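Local coordinates for protein nickel-dependent hydrogenase large subunit (Allochromatium vinosum, PDB 3MYR) that probably oxidises hydrogen gas at a nickel-iron centre and passes the electrons to an acceptor, working as the large subunit of a heterodimer, at residues R308-I313 and M396-G401. Numbering follows the deposited sequence.
Sequences RDLSTI and MLYATG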
loop_
_atom_site.group_PDB
_atom_site.type_symbol
_atom_site.label_atom_id
_atom_site.label_comp_id
_atom_site.label_asym_id
_atom_site.label_seq_id
_atom_site.Cartn_x
_atom_site.Cartn_y
_atom_site.Cartn_z
ATOM N N ARG B 308 0.371 -21.694 19.163
ATOM C CA ARG B 308 -1.097 -21.883 18.920
ATOM C C ARG B 308 -1.899 -22.029 20.212
ATOM O O ARG B 308 -3.006 -22.578 20.235
ATOM C CB ARG B 308 -1.385 -23.043 17.953
ATOM C CG ARG B 308 -0.746 -22.818 16.597
ATOM C CD ARG B 308 -1.042 -23.944 15.643
ATOM N NE ARG B 308 -0.465 -23.800 14.292
ATOM C CZ ARG B 308 -0.683 -24.700 13.304
ATOM N NH1 ARG B 308 -1.445 -25.798 13.526
ATOM N NH2 ARG B 308 -0.205 -24.509 12.066
ATOM N N ASP B 309 -1.376 -21.476 21.286
ATOM C CA ASP B 309 -2.031 -21.656 22.583
ATOM C C ASP B 309 -2.873 -20.409 22.864
ATOM O O ASP B 309 -2.365 -19.381 23.240
ATOM C CB ASP B 309 -0.996 -21.879 23.676
ATOM C CG ASP B 309 -1.626 -22.006 25.088
ATOM O OD1 ASP B 309 -0.831 -22.279 26.016
ATOM O OD2 ASP B 309 -2.869 -21.832 25.292
ATOM N N LEU B 310 -4.179 -20.521 22.724
ATOM C CA LEU B 310 -5.016 -19.331 22.882
ATOM C C LEU B 310 -5.336 -19.083 24.364
ATOM O O LEU B 310 -6.100 -18.177 24.673
ATOM C CB LEU B 310 -6.325 -19.523 22.129
ATOM C CG LEU B 310 -6.396 -19.161 20.642
ATOM C CD1 LEU B 310 -5.076 -18.671 19.968
ATOM C CD2 LEU B 310 -7.257 -20.108 19.801
ATOM N N SER B 311 -4.800 -19.885 25.284
ATOM C CA SER B 311 -5.183 -19.669 26.682
ATOM C C SER B 311 -4.256 -18.671 27.394
ATOM O O SER B 311 -4.536 -18.331 28.522
ATOM C CB SER B 311 -5.224 -20.988 27.460
ATOM O OG SER B 311 -3.888 -21.381 27.745
ATOM N N THR B 312 -3.131 -18.274 26.773
ATOM C CA THR B 312 -2.151 -17.345 27.387
ATOM C C THR B 312 -1.743 -16.239 26.406
ATOM O O THR B 312 -1.169 -16.520 25.345
ATOM C CB THR B 312 -0.825 -18.030 27.774
ATOM O OG1 THR B 312 -1.059 -19.171 28.605
ATOM C CG2 THR B 312 0.080 -17.060 28.549
ATOM N N ILE B 313 -1.998 -14.989 26.753
ATOM C CA ILE B 313 -1.601 -13.895 25.890
ATOM C C ILE B 313 -0.358 -13.393 26.550
ATOM O O ILE B 313 -0.432 -12.929 27.661
ATOM C CB ILE B 313 -2.660 -12.767 25.922
ATOM C CG1 ILE B 313 -3.967 -13.274 25.344
ATOM C CG2 ILE B 313 -2.227 -11.549 25.043
ATOM C CD1 ILE B 313 -3.730 -13.942 24.044
ATOM N N MET B 396 -6.089 -12.971 18.430
ATOM C CA MET B 396 -6.017 -12.185 19.659
ATOM C C MET B 396 -7.395 -11.775 20.157
ATOM O O MET B 396 -7.664 -11.809 21.351
ATOM C CB MET B 396 -5.175 -10.925 19.433
ATOM C CG MET B 396 -4.313 -10.523 20.657
ATOM S SD MET B 396 -2.985 -11.728 21.059
ATOM C CE MET B 396 -1.999 -11.852 19.542
ATOM N N LEU B 397 -8.284 -11.387 19.240
ATOM C CA LEU B 397 -9.632 -11.045 19.579
ATOM C C LEU B 397 -10.354 -12.242 20.121
ATOM O O LEU B 397 -11.146 -12.111 21.085
ATOM C CB LEU B 397 -10.411 -10.477 18.360
ATOM C CG LEU B 397 -10.002 -9.025 18.023
ATOM C CD1 LEU B 397 -10.498 -8.608 16.614
ATOM C CD2 LEU B 397 -10.510 -8.054 19.106
ATOM N N TYR B 398 -10.181 -13.386 19.452
ATOM C CA TYR B 398 -10.839 -14.590 19.890
ATOM C C TYR B 398 -10.371 -14.963 21.288
ATOM O O TYR B 398 -11.176 -15.270 22.193
ATOM C CB TYR B 398 -10.474 -15.755 18.929
ATOM C CG TYR B 398 -11.388 -16.987 18.990
ATOM C CD1 TYR B 398 -10.975 -18.166 19.653
ATOM C CD2 TYR B 398 -12.667 -16.942 18.435
ATOM C CE1 TYR B 398 -11.814 -19.307 19.698
ATOM C CE2 TYR B 398 -13.515 -18.021 18.486
ATOM C CZ TYR B 398 -13.087 -19.219 19.108
ATOM O OH TYR B 398 -13.928 -20.305 19.109
ATOM N N ALA B 399 -9.050 -14.987 21.454
ATOM C CA ALA B 399 -8.465 -15.419 22.706
ATOM C C ALA B 399 -8.921 -14.526 23.862
ATOM O O ALA B 399 -9.028 -15.003 24.980
ATOM C CB ALA B 399 -6.939 -15.408 22.591
ATOM N N THR B 400 -9.159 -13.233 23.612
ATOM C CA THR B 400 -9.457 -12.288 24.700
ATOM C C THR B 400 -10.975 -12.110 24.864
ATOM O O THR B 400 -11.415 -11.156 25.503
ATOM C CB THR B 400 -8.814 -10.872 24.479
ATOM O OG1 THR B 400 -9.192 -10.328 23.201
ATOM C CG2 THR B 400 -7.284 -10.953 24.481
ATOM N N GLY B 401 -11.785 -12.963 24.235
ATOM C CA GLY B 401 -13.217 -12.884 24.520
ATOM C C GLY B 401 -13.980 -11.743 23.831
ATOM O O GLY B 401 -15.036 -11.365 24.300
HETATM O O HOH W 1 -6.700 -16.484 26.507
#
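M396 O is gripped twice by T400, whose OG1 donates to it at 2.8 Å and whose backbone N does so at 3.1 Å, the two arriving from opposite faces of the carbonyl plane. This double hold sits at the end of helix 390-399, where G401, with its positive phi, is the C-prime residue of a Schellman motif. With OG1 turned back to the helix, T400 CG2 packs 4.1 Å from I313 CG1, the two side chains crossing at about a right angle. I313 carries CG1 anti to its carbonyl carbon (chi1 -64°), which turns that branch toward the helix, and its CD1 touches two residues at once, 3.8 Å from M396 SD and equally near A399 CB. M396 itself starts off away from the loop, but bends at chi2 (66°) and chi3 (57°) bring its sulfur back to I313. Replacing I313 by an alanine would probably open a gap beside M396 SD and A399 CB and take from T400 CG2 the I313 CG1 it packs on. Next along, A399 CB sits 3.6 Å from L310 O, while L310 CD2 comes obliquely to the Y398 ring, 4.2 Å from CD1. No direct hydrogen bond joins the segments; instead a water donates to L310 O at 2.6 Å and to A399 O at 3.2 Å. The loop's own shape comes from a type I turn, D309 to T312, in which D309 OD2 accepts from both S311 N, as an Asx turn, and S311 OG. This is surface packing, away from the nickel-iron and magnesium sites: the loop between strands 300-305 and 324-327 lies against the C-terminal end of helix 390-399, M396 also touches P301 and I305 of strand 300-305, and Y398 OH bonds to D410 on helix 403-416.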